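Local coordinates for protein putative secreted lipase (Streptomyces sp. W007, PDB 5H6B) that probably hydrolyses the ester bonds of triacylglycerols, acting as a thermostable secreted lipase with an alpha/beta-hydrolase fold, at residues G16-S21 with C59-D64; V32-G37 with V48-L53; C22-A27 with D96-P101; A103-H108 with D126-L131. All coordinates share one frame; numbering follows the deposited sequence.

Interaction 1: residues G16-S21 with C59-D64; sequences GWNDYS and CVFSLD. With ZN (zinc ion), chain C.
G16 and W17 pair in parallel with C59 and V60, V60 N giving its hydrogen to G16 O (2.8 Å) and N18 N to V60 O (2.9 Å). This short edge strand thereby begins the parallel sheet of the alpha/beta-hydrolase fold, beside strand 59-63. After W17 the chain leaves the sheet. N18 has positive phi, a conformation asparagine tolerates better than most residues, and its side chain continues the pairing that its backbone gives up: S62 N bonds to N18 OD1 at 2.9 Å, in the carbonyl plane and on a lone pair. The other branch of the amide, ND2, turns to S62 OG at 3.3 Å, the hydroxyl lying somewhat out of the amide plane. W17 reaches the same oxygen from another direction. With CG trans to the backbone N (chi1 -179°), its indole extends alongside strand 59-63, and NE1 meets S62 OG at 3.0 Å, close to the ring plane. S62 OG in turn bonds to the carbonyl oxygen of S42, so this buried hydroxyl is held by W17, N18 and S42. On the other side of the sheet, F61 fills the space between the 16-21 loop and helix 80-98, where F90 touches both F61 and Y20. F61 CE2 lies over one face of the Y20 ring, towards its rim and 3.5 Å from Y20 CE2, with the two ring planes inclined obliquely at 57°. Farther along, D64 OD2 binds a zinc ion together with H75. D19 folds its own loop into an Asx turn, OD1 accepting from S21 N at 2.9 Å.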
loop_
_atom_site.group_PDB
_atom_site.type_symbol
_atom_site.label_atom_id
_atom_site.label_comp_id
_atom_site.label_asym_id
_atom_site.label_seq_id
_atom_site.Cartn_x
_atom_site.Cartn_y
_atom_site.Cartn_z
ATOM N N GLY A 16 -4.677 -6.233 17.264
ATOM C CA GLY A 16 -3.838 -7.372 16.902
ATOM C C GLY A 16 -3.290 -7.286 15.495
ATOM O O GLY A 16 -3.676 -6.402 14.720
ATOM N N TRP A 17 -2.375 -8.201 15.177
ATOM C CA TRP A 17 -1.797 -8.293 13.846
ATOM C C TRP A 17 -1.942 -9.736 13.359
ATOM O O TRP A 17 -1.304 -10.638 13.883
ATOM C CB TRP A 17 -0.333 -7.802 13.852
ATOM C CG TRP A 17 0.368 -7.842 12.502
ATOM C CD1 TRP A 17 -0.210 -7.985 11.268
ATOM C CD2 TRP A 17 1.774 -7.731 12.270
ATOM N NE1 TRP A 17 0.748 -7.983 10.292
ATOM C CE2 TRP A 17 1.977 -7.821 10.875
ATOM C CE3 TRP A 17 2.889 -7.564 13.106
ATOM C CZ2 TRP A 17 3.248 -7.750 10.294
ATOM C CZ3 TRP A 17 4.162 -7.487 12.523
ATOM C CH2 TRP A 17 4.322 -7.578 11.128
ATOM N N ASN A 18 -2.796 -9.931 12.353
ATOM C CA ASN A 18 -3.180 -11.249 11.875
ATOM C C ASN A 18 -3.785 -12.157 12.958
ATOM O O ASN A 18 -3.707 -13.386 12.876
ATOM C CB ASN A 18 -2.007 -11.913 11.135
ATOM C CG ASN A 18 -1.677 -11.204 9.846
ATOM O OD1 ASN A 18 -2.510 -10.485 9.292
ATOM N ND2 ASN A 18 -0.476 -11.410 9.352
ATOM N N ASP A 19 -4.435 -11.528 13.931
ATOM C CA ASP A 19 -5.225 -12.218 14.927
ATOM C C ASP A 19 -6.671 -12.185 14.412
ATOM O O ASP A 19 -7.361 -11.164 14.525
ATOM C CB ASP A 19 -5.076 -11.522 16.282
ATOM C CG ASP A 19 -5.944 -12.138 17.375
ATOM O OD1 ASP A 19 -6.853 -12.956 17.078
ATOM O OD2 ASP A 19 -5.721 -11.774 18.548
ATOM N N TYR A 20 -7.122 -13.316 13.869
ATOM C CA TYR A 20 -8.485 -13.458 13.329
ATOM C C TYR A 20 -9.622 -13.567 14.363
ATOM O O TYR A 20 -10.775 -13.686 13.978
ATOM C CB TYR A 20 -8.534 -14.620 12.325
ATOM C CG TYR A 20 -7.767 -14.276 11.063
ATOM C CD1 TYR A 20 -6.380 -14.500 10.964
ATOM C CD2 TYR A 20 -8.417 -13.677 9.980
ATOM C CE1 TYR A 20 -5.680 -14.160 9.813
ATOM C CE2 TYR A 20 -7.726 -13.329 8.825
ATOM C CZ TYR A 20 -6.364 -13.571 8.742
ATOM O OH TYR A 20 -5.703 -13.211 7.593
ATOM N N SER A 21 -9.305 -13.522 15.656
ATOM C CA SER A 21 -10.313 -13.336 16.699
ATOM C C SER A 21 -10.509 -11.843 17.039
ATOM O O SER A 21 -11.363 -11.511 17.861
ATOM C CB SER A 21 -9.933 -14.131 17.951
ATOM O OG SER A 21 -8.931 -13.455 18.698
ATOM N N CYS A 59 -7.384 -3.430 14.721
ATOM C CA CYS A 59 -7.215 -4.806 14.237
ATOM C C CYS A 59 -6.538 -4.739 12.864
ATOM O O CYS A 59 -7.135 -4.221 11.909
ATOM C CB CYS A 59 -8.578 -5.500 14.091
ATOM S SG CYS A 59 -9.479 -5.724 15.649
ATOM N N VAL A 60 -5.304 -5.243 12.770
ATOM C CA VAL A 60 -4.469 -5.107 11.560
ATOM C C VAL A 60 -4.277 -6.489 10.918
ATOM O O VAL A 60 -4.160 -7.494 11.609
ATOM C CB VAL A 60 -3.106 -4.455 11.902
ATOM C CG1 VAL A 60 -2.243 -4.274 10.655
ATOM C CG2 VAL A 60 -3.318 -3.126 12.609
ATOM N N PHE A 61 -4.296 -6.532 9.595
ATOM C CA PHE A 61 -4.090 -7.760 8.833
ATOM C C PHE A 61 -3.167 -7.446 7.670
ATOM O O PHE A 61 -3.196 -6.324 7.152
ATOM C CB PHE A 61 -5.417 -8.299 8.304
ATOM C CG PHE A 61 -6.348 -8.752 9.387
ATOM C CD1 PHE A 61 -7.170 -7.839 10.045
ATOM C CD2 PHE A 61 -6.386 -10.099 9.776
ATOM C CE1 PHE A 61 -8.010 -8.252 11.062
ATOM C CE2 PHE A 61 -7.228 -10.511 10.792
ATOM C CZ PHE A 61 -8.042 -9.589 11.432
ATOM N N SER A 62 -2.337 -8.413 7.280
ATOM C CA SER A 62 -1.401 -8.226 6.165
ATOM C C SER A 62 -1.313 -9.492 5.344
ATOM O O SER A 62 -1.196 -10.569 5.904
ATOM C CB SER A 62 -0.027 -7.863 6.704
ATOM O OG SER A 62 0.513 -8.928 7.472
ATOM N N LEU A 63 -1.388 -9.366 4.023
ATOM C CA LEU A 63 -1.355 -10.530 3.123
ATOM C C LEU A 63 -0.062 -10.635 2.356
ATOM O O LEU A 63 0.628 -9.630 2.119
ATOM C CB LEU A 63 -2.491 -10.456 2.088
ATOM C CG LEU A 63 -2.281 -9.702 0.751
ATOM C CD1 LEU A 63 -3.392 -9.993 -0.248
ATOM C CD2 LEU A 63 -2.154 -8.201 0.975
ATOM N N ASP A 64 0.207 -11.852 1.894
ATOM C CA ASP A 64 1.224 -12.123 0.887
ATOM C C ASP A 64 0.532 -12.170 -0.468
ATOM O O ASP A 64 -0.518 -12.741 -0.562
ATOM C CB ASP A 64 1.850 -13.500 1.148
ATOM C CG ASP A 64 3.176 -13.440 1.865
ATOM O OD1 ASP A 64 3.642 -12.365 2.292
ATOM O OD2 ASP A 64 3.792 -14.515 1.963
HETATM ZN ZN ZN C . 5.595 -14.911 1.996
#

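Interaction 2: residues V32-G37 with V48-L53; sequences VVLVHG and VLAPYL
L34 sends its two methyl groups to different residues of helix 49-54: CD1 meets A50 CB at 4.0 Å, while CD2 meets L49 CD2, also at 4.0 Å. Its chi1 of -56° sets CG opposite the carbonyl carbon, and with CD1 extended the fork is carried out from the strand and straddles the ground between the two helix residues. A50 suits its position because a single methyl lets the helix backbone come close to the leucine tip. L53, one turn beyond L49, reaches back with an extended side chain (chi2 180°), and its CD1 touches V32 CG1 at 4.1 Å, the two side chains crossing at about a right angle. L53 CD1 also comes within 4.4 Å of L34 CD2. The segments belong to a beta-alpha-beta crossover, strand 32-35, helix 49-54 and strand 59-63, in which the helix runs back almost antiparallel to the strand (168°), the axes of strand 32-35 and helix 49-53 approaching to 10.7 Å. Only alternate strand residues, V32 and L34, face the helix. Aliphatic side chains make up this interface, and no hydrogen bond crosses it. V106 of strand 103-108 touches V32, L34 and L49 from beside them, and F243 of helix 240-250 packs on L49.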
loop_
_atom_site.group_PDB
_atom_site.type_symbol
_atom_site.label_atom_id
_atom_site.label_comp_id
_atom_site.label_asym_id
_atom_site.label_seq_id
_atom_site.Cartn_x
_atom_site.Cartn_y
_atom_site.Cartn_z
ATOM N N VAL A 32 -7.720 -2.923 9.415
ATOM C CA VAL A 32 -6.764 -2.417 8.443
ATOM C C VAL A 32 -6.101 -3.593 7.742
ATOM O O VAL A 32 -5.648 -4.529 8.406
ATOM C CB VAL A 32 -5.698 -1.535 9.119
ATOM C CG1 VAL A 32 -4.711 -0.999 8.083
ATOM C CG2 VAL A 32 -6.373 -0.385 9.860
ATOM N N VAL A 33 -6.080 -3.546 6.407
ATOM C CA VAL A 33 -5.329 -4.483 5.577
ATOM C C VAL A 33 -4.091 -3.782 4.979
ATOM O O VAL A 33 -4.215 -2.765 4.291
ATOM C CB VAL A 33 -6.214 -5.118 4.481
ATOM C CG1 VAL A 33 -5.396 -5.992 3.536
ATOM C CG2 VAL A 33 -7.329 -5.952 5.111
ATOM N N LEU A 34 -2.914 -4.351 5.253
ATOM C CA LEU A 34 -1.642 -3.864 4.771
ATOM C C LEU A 34 -1.197 -4.664 3.541
ATOM O O LEU A 34 -1.277 -5.894 3.537
ATOM C CB LEU A 34 -0.595 -3.981 5.866
ATOM C CG LEU A 34 -0.884 -3.293 7.204
ATOM C CD1 LEU A 34 0.327 -3.426 8.118
ATOM C CD2 LEU A 34 -1.260 -1.832 7.034
ATOM N N VAL A 35 -0.748 -3.952 2.501
ATOM C CA VAL A 35 -0.460 -4.534 1.188
ATOM C C VAL A 35 0.955 -4.132 0.792
ATOM O O VAL A 35 1.208 -2.966 0.428
ATOM C CB VAL A 35 -1.467 -4.055 0.116
ATOM C CG1 VAL A 35 -1.266 -4.806 -1.202
ATOM C CG2 VAL A 35 -2.888 -4.269 0.590
ATOM N N HIS A 36 1.880 -5.094 0.884
ATOM C CA HIS A 36 3.314 -4.827 0.654
ATOM C C HIS A 36 3.655 -4.433 -0.775
ATOM O O HIS A 36 2.837 -4.527 -1.654
ATOM C CB HIS A 36 4.154 -6.058 1.044
ATOM C CG HIS A 36 3.857 -7.258 0.224
ATOM N ND1 HIS A 36 4.264 -7.387 -1.085
ATOM C CD2 HIS A 36 3.166 -8.379 0.522
ATOM C CE1 HIS A 36 3.830 -8.542 -1.559
ATOM N NE2 HIS A 36 3.171 -9.164 -0.598
ATOM N N GLY A 37 4.908 -4.094 -1.006
ATOM C CA GLY A 37 5.395 -3.660 -2.298
ATOM C C GLY A 37 6.119 -4.772 -3.009
ATOM O O GLY A 37 6.005 -5.958 -2.642
ATOM N N VAL A 48 7.411 -2.134 11.466
ATOM C CA VAL A 48 7.184 -0.898 12.210
ATOM C C VAL A 48 5.704 -0.525 12.194
ATOM O O VAL A 48 5.109 -0.358 13.253
ATOM C CB VAL A 48 8.083 0.259 11.713
ATOM C CG1 VAL A 48 7.757 1.557 12.447
ATOM C CG2 VAL A 48 9.556 -0.099 11.907
ATOM N N LEU A 49 5.106 -0.422 11.011
ATOM C CA LEU A 49 3.723 0.077 10.900
ATOM C C LEU A 49 2.656 -0.770 11.567
ATOM O O LEU A 49 1.732 -0.207 12.159
ATOM C CB LEU A 49 3.307 0.320 9.447
ATOM C CG LEU A 49 1.860 0.803 9.219
ATOM C CD1 LEU A 49 1.597 2.123 9.943
ATOM C CD2 LEU A 49 1.536 0.934 7.729
ATOM N N ALA A 50 2.736 -2.095 11.454
ATOM C CA ALA A 50 1.697 -2.947 12.059
ATOM C C ALA A 50 1.617 -2.797 13.578
ATOM O O ALA A 50 0.537 -2.502 14.084
ATOM C CB ALA A 50 1.814 -4.411 11.645
ATOM N N PRO A 51 2.750 -2.942 14.303
ATOM C CA PRO A 51 2.727 -2.604 15.752
ATOM C C PRO A 51 2.315 -1.163 16.069
ATOM O O PRO A 51 1.656 -0.923 17.065
ATOM C CB PRO A 51 4.185 -2.802 16.201
ATOM C CG PRO A 51 4.779 -3.716 15.200
ATOM C CD PRO A 51 4.058 -3.474 13.888
ATOM N N TYR A 52 2.726 -0.217 15.234
ATOM C CA TYR A 52 2.365 1.188 15.406
ATOM C C TYR A 52 0.847 1.385 15.367
ATOM O O TYR A 52 0.303 2.156 16.150
ATOM C CB TYR A 52 3.053 1.991 14.311
ATOM C CG TYR A 52 2.866 3.483 14.307
ATOM C CD1 TYR A 52 1.721 4.060 13.733
ATOM C CD2 TYR A 52 3.867 4.333 14.804
ATOM C CE1 TYR A 52 1.562 5.433 13.693
ATOM C CE2 TYR A 52 3.715 5.710 14.761
ATOM C CZ TYR A 52 2.562 6.253 14.201
ATOM O OH TYR A 52 2.399 7.605 14.161
ATOM N N LEU A 53 0.174 0.680 14.464
ATOM C CA LEU A 53 -1.280 0.722 14.391
ATOM C C LEU A 53 -1.941 -0.108 15.483
ATOM O O LEU A 53 -2.974 0.295 16.011
ATOM C CB LEU A 53 -1.778 0.272 13.020
ATOM C CG LEU A 53 -1.383 1.206 11.878
ATOM C CD1 LEU A 53 -1.921 0.655 10.565
ATOM C CD2 LEU A 53 -1.876 2.624 12.123
#

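Interaction 3: residues C22-A27 with D96-P101; sequences CKPSAA and DATGAP
The pyrrolidine ring of P24, the one ring to touch across this contact, offers its CG-CD side to the end of helix 80-98. P24 CD rests on T98 CB at 3.8 Å, the two side chains crossing at about a right angle, and P24 CG has A100 CB more loosely beside it at 4.5 Å. P31 touches all three residues and completes this small apolar cluster. The methyl of T98 lies 4.0 Å from P24 CD (CG2 to CD) and 3.7 Å from the backbone oxygen of C22 (CG2 to O). The hydroxyl of T98 is turned back into its own helix: at chi1 53° OG1 reaches V94 O, with which it is hydrogen-bonded, and it also accepts a weak bond from A100 N. Threonine thus suits the helix end, presenting carbon to the proline and oxygen to the backbone. K23 bends at chi2 to bring NZ to A97 O, a weak bond of 3.3 Å, and its positive charge would be favoured at this carboxyl end of the helix. G99 follows with positive phi, which glycine adopts readily, and turns the chain away. Next to the C22-C59 disulfide, the contact fastens the loop before strand 32-35 to a glycine-terminated helix, one of those flanking the sheet in the alpha/beta-hydrolase fold.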
loop_
_atom_site.group_PDB
_atom_site.type_symbol
_atom_site.label_atom_id
_atom_site.label_comp_id
_atom_site.label_asym_id
_atom_site.label_seq_id
_atom_site.Cartn_x
_atom_site.Cartn_y
_atom_site.Cartn_z
ATOM N N CYS A 22 -9.739 -10.955 16.401
ATOM C CA CYS A 22 -9.845 -9.513 16.637
ATOM C C CYS A 22 -11.202 -8.982 16.166
ATOM O O CYS A 22 -11.727 -9.408 15.121
ATOM C CB CYS A 22 -8.705 -8.731 15.950
ATOM S SG CYS A 22 -8.342 -7.113 16.683
ATOM N N LYS A 23 -11.763 -8.082 16.978
ATOM C CA LYS A 23 -13.060 -7.449 16.732
ATOM C C LYS A 23 -12.858 -5.935 16.837
ATOM O O LYS A 23 -12.555 -5.428 17.927
ATOM C CB LYS A 23 -14.125 -7.935 17.737
ATOM C CG LYS A 23 -15.118 -8.946 17.165
ATOM C CD LYS A 23 -14.536 -10.350 17.040
ATOM C CE LYS A 23 -15.294 -11.163 16.000
ATOM N NZ LYS A 23 -14.750 -12.546 15.873
ATOM N N PRO A 24 -12.982 -5.215 15.700
ATOM C CA PRO A 24 -12.766 -3.767 15.676
ATOM C C PRO A 24 -13.616 -3.038 16.714
ATOM O O PRO A 24 -14.818 -3.281 16.792
ATOM C CB PRO A 24 -13.207 -3.365 14.263
ATOM C CG PRO A 24 -13.032 -4.578 13.443
ATOM C CD PRO A 24 -13.238 -5.755 14.348
ATOM N N SER A 25 -12.992 -2.159 17.492
ATOM C CA SER A 25 -13.694 -1.396 18.509
ATOM C C SER A 25 -14.564 -0.307 17.876
ATOM O O SER A 25 -14.616 -0.155 16.649
ATOM C CB SER A 25 -12.696 -0.774 19.457
ATOM O OG SER A 25 -12.024 0.262 18.793
ATOM N N ALA A 26 -15.274 0.433 18.721
ATOM C CA ALA A 26 -16.117 1.516 18.242
ATOM C C ALA A 26 -15.247 2.713 17.838
ATOM O O ALA A 26 -15.575 3.414 16.884
ATOM C CB ALA A 26 -17.161 1.902 19.288
ATOM N N ALA A 27 -14.141 2.939 18.547
ATOM C CA ALA A 27 -13.169 3.968 18.150
ATOM C C ALA A 27 -12.522 3.682 16.773
ATOM O O ALA A 27 -12.255 4.610 16.014
ATOM C CB ALA A 27 -12.101 4.126 19.219
ATOM N N ASP A 96 -15.432 -11.441 6.693
ATOM C CA ASP A 96 -16.136 -12.645 7.200
ATOM C C ASP A 96 -15.795 -12.945 8.662
ATOM O O ASP A 96 -16.667 -13.342 9.408
ATOM C CB ASP A 96 -15.853 -13.899 6.340
ATOM C CG ASP A 96 -16.505 -13.841 4.945
ATOM O OD1 ASP A 96 -17.285 -12.906 4.653
ATOM O OD2 ASP A 96 -16.227 -14.743 4.118
ATOM N N ALA A 97 -14.544 -12.726 9.068
ATOM C CA ALA A 97 -14.081 -13.023 10.430
ATOM C C ALA A 97 -14.352 -11.912 11.451
ATOM O O ALA A 97 -14.782 -12.181 12.579
ATOM C CB ALA A 97 -12.594 -13.349 10.404
ATOM N N THR A 98 -14.072 -10.669 11.073
ATOM C CA THR A 98 -14.250 -9.530 11.985
ATOM C C THR A 98 -15.713 -9.180 12.170
ATOM O O THR A 98 -16.099 -8.692 13.229
ATOM C CB THR A 98 -13.511 -8.252 11.497
ATOM O OG1 THR A 98 -13.890 -7.932 10.139
ATOM C CG2 THR A 98 -12.003 -8.444 11.601
ATOM N N GLY A 99 -16.505 -9.399 11.120
ATOM C CA GLY A 99 -17.881 -8.930 11.063
ATOM C C GLY A 99 -18.065 -7.565 10.412
ATOM O O GLY A 99 -19.178 -7.231 10.017
ATOM N N ALA A 100 -16.997 -6.775 10.274
ATOM C CA ALA A 100 -17.127 -5.391 9.810
ATOM C C ALA A 100 -17.657 -5.307 8.375
ATOM O O ALA A 100 -17.474 -6.237 7.589
ATOM C CB ALA A 100 -15.801 -4.660 9.927
ATOM N N PRO A 101 -18.346 -4.201 8.040
ATOM C CA PRO A 101 -18.852 -4.027 6.674
ATOM C C PRO A 101 -17.765 -3.646 5.652
ATOM O O PRO A 101 -17.897 -3.946 4.463
ATOM C CB PRO A 101 -19.879 -2.890 6.824
ATOM C CG PRO A 101 -19.439 -2.118 8.013
ATOM C CD PRO A 101 -18.748 -3.089 8.931
#

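Interaction 4: residues A103-H108 with D126-L131; sequences ADLVGH and DKVNAL
With CG of D104 opposite its carbonyl carbon (chi1 -72°) and CG of N129 opposite its backbone N (chi1 166°), the two side chains lie side by side. The amide ND2 then bonds D104 OD1 at 2.8 Å, using the syn lone pair, with the carboxylate oxygen almost in the amide plane although the two flat groups are turned 48° apart. The other carboxylate oxygen, OD2, makes a salt bridge with R30, so this buried acid, whose charge would otherwise be costly, is held at both oxygens. The A130 methyl lies off the carboxylate plane, 3.3 Å from D104 OD1 to A130 CB. The backbones pair in parallel: A103 N binds K127 O (2.9 Å), N129 N binds A103 O (3.2 Å), and L105 N binds A130 O (2.8 Å). Between the pairs A103-V128 and L105-L131 the second strand holds one residue more than the first, and the chain turns a corner at N129. L105, V128 and L131 share the opposite face from D104. There L105 CD1 meets V128 CG2 at 4.0 Å, and L105 CB meets L131 CD1 at 3.8 Å. V128 and L131 also touch helix 115-121, and L105 touches V33. Strand 103-108 is central in the sheet and ends in G107-H108, the start of a Gly-His-Ser-Gln-Gly sequence consistent with the nucleophile elbow of alpha/beta-hydrolase lipases.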
loop_
_atom_site.group_PDB
_atom_site.type_symbol
_atom_site.label_atom_id
_atom_site.label_comp_id
_atom_site.label_asym_id
_atom_site.label_seq_id
_atom_site.Cartn_x
_atom_site.Cartn_y
_atom_site.Cartn_z
ATOM N N ALA A 103 -13.272 -2.663 5.113
ATOM C CA ALA A 103 -11.890 -2.582 5.560
ATOM C C ALA A 103 -11.269 -1.273 5.081
ATOM O O ALA A 103 -11.713 -0.706 4.081
ATOM C CB ALA A 103 -11.120 -3.759 4.994
ATOM N N ASP A 104 -10.266 -0.782 5.810
ATOM C CA ASP A 104 -9.367 0.255 5.286
ATOM C C ASP A 104 -8.076 -0.416 4.787
ATOM O O ASP A 104 -7.590 -1.354 5.412
ATOM C CB ASP A 104 -9.080 1.319 6.344
ATOM C CG ASP A 104 -10.286 2.230 6.604
ATOM O OD1 ASP A 104 -11.033 2.555 5.655
ATOM O OD2 ASP A 104 -10.500 2.636 7.762
ATOM N N LEU A 105 -7.556 0.051 3.650
ATOM C CA LEU A 105 -6.367 -0.520 3.011
ATOM C C LEU A 105 -5.201 0.451 3.081
ATOM O O LEU A 105 -5.365 1.629 2.773
ATOM C CB LEU A 105 -6.657 -0.876 1.547
ATOM C CG LEU A 105 -7.160 -2.299 1.302
ATOM C CD1 LEU A 105 -8.359 -2.623 2.168
ATOM C CD2 LEU A 105 -7.500 -2.501 -0.163
ATOM N N VAL A 106 -4.038 -0.046 3.511
ATOM C CA VAL A 106 -2.792 0.702 3.439
ATOM C C VAL A 106 -1.795 -0.115 2.627
ATOM O O VAL A 106 -1.553 -1.278 2.930
ATOM C CB VAL A 106 -2.190 1.016 4.821
ATOM C CG1 VAL A 106 -0.932 1.868 4.650
ATOM C CG2 VAL A 106 -3.201 1.741 5.707
ATOM N N GLY A 107 -1.204 0.512 1.613
ATOM C CA GLY A 107 -0.272 -0.164 0.734
ATOM C C GLY A 107 0.976 0.630 0.391
ATOM O O GLY A 107 0.928 1.845 0.221
ATOM N N HIS A 108 2.089 -0.077 0.263
ATOM C CA HIS A 108 3.377 0.523 -0.075
ATOM C C HIS A 108 3.738 0.163 -1.497
ATOM O O HIS A 108 3.728 -1.027 -1.852
ATOM C CB HIS A 108 4.461 -0.004 0.878
ATOM C CG HIS A 108 5.820 0.593 0.645
ATOM N ND1 HIS A 108 6.984 -0.014 1.062
ATOM C CD2 HIS A 108 6.198 1.726 0.010
ATOM C CE1 HIS A 108 8.013 0.732 0.711
ATOM N NE2 HIS A 108 7.562 1.789 0.068
ATOM N N ASP A 126 -17.403 -1.768 -2.851
ATOM C CA ASP A 126 -18.359 -2.168 -1.822
ATOM C C ASP A 126 -17.703 -2.388 -0.472
ATOM O O ASP A 126 -18.218 -1.934 0.537
ATOM C CB ASP A 126 -19.104 -3.449 -2.241
ATOM C CG ASP A 126 -20.007 -3.231 -3.435
ATOM O OD1 ASP A 126 -20.570 -2.121 -3.560
ATOM O OD2 ASP A 126 -20.150 -4.163 -4.254
ATOM N N LYS A 127 -16.551 -3.051 -0.477
ATOM C CA LYS A 127 -15.909 -3.537 0.741
ATOM C C LYS A 127 -14.819 -2.620 1.323
ATOM O O LYS A 127 -14.244 -2.953 2.354
ATOM C CB LYS A 127 -15.350 -4.936 0.462
ATOM C CG LYS A 127 -16.424 -5.955 0.096
ATOM C CD LYS A 127 -16.038 -6.749 -1.146
ATOM C CE LYS A 127 -17.134 -7.710 -1.597
ATOM N NZ LYS A 127 -16.640 -8.640 -2.657
ATOM N N VAL A 128 -14.548 -1.465 0.700
ATOM C CA VAL A 128 -13.428 -0.592 1.121
ATOM C C VAL A 128 -13.831 0.876 1.308
ATOM O O VAL A 128 -14.360 1.519 0.400
ATOM C CB VAL A 128 -12.244 -0.666 0.122
ATOM C CG1 VAL A 128 -11.149 0.333 0.469
ATOM C CG2 VAL A 128 -11.670 -2.072 0.085
ATOM N N ASN A 129 -13.490 1.402 2.477
ATOM C CA ASN A 129 -13.750 2.789 2.853
ATOM C C ASN A 129 -12.597 3.720 2.418
ATOM O O ASN A 129 -12.834 4.782 1.841
ATOM C CB ASN A 129 -13.976 2.857 4.371
ATOM C CG ASN A 129 -13.929 4.268 4.919
ATOM O OD1 ASN A 129 -14.833 5.057 4.690
ATOM N ND2 ASN A 129 -12.888 4.586 5.659
ATOM N N ALA A 130 -11.358 3.314 2.709
ATOM C CA ALA A 130 -10.182 4.133 2.439
ATOM C C ALA A 130 -9.010 3.316 1.890
ATOM O O ALA A 130 -8.776 2.168 2.293
ATOM C CB ALA A 130 -9.760 4.904 3.686
ATOM N N LEU A 131 -8.315 3.916 0.923
ATOM C CA LEU A 131 -7.093 3.378 0.387
ATOM C C LEU A 131 -5.997 4.403 0.598
ATOM O O LEU A 131 -6.019 5.484 -0.009
ATOM C CB LEU A 131 -7.230 3.068 -1.107
ATOM C CG LEU A 131 -5.936 2.609 -1.805
ATOM C CD1 LEU A 131 -5.279 1.413 -1.118
ATOM C CD2 LEU A 131 -6.208 2.304 -3.257
#

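From the N terminus, strand 16-17 waits for strand 59-63, and interaction 1 closes the long loop between them. Interaction 2 lies wholly within that loop, folding helix 49-54 back on strand 32-35. Interaction 3 crosses interaction 1: segment 22-27 falls inside the first loop, but its partner 96-101 comes after it, and the C22-C59 disulfide joins the two contacts. Interaction 2 is enclosed by this larger loop too. Interaction 4 follows in series, closing the short helical connection from strand 103-108 to strand 128-134. Strand 32-35 sits between strands 59-63 and 103-108, its backbone hydrogen-bonded to both, so interactions 1, 2 and 4 share one continuous sheet.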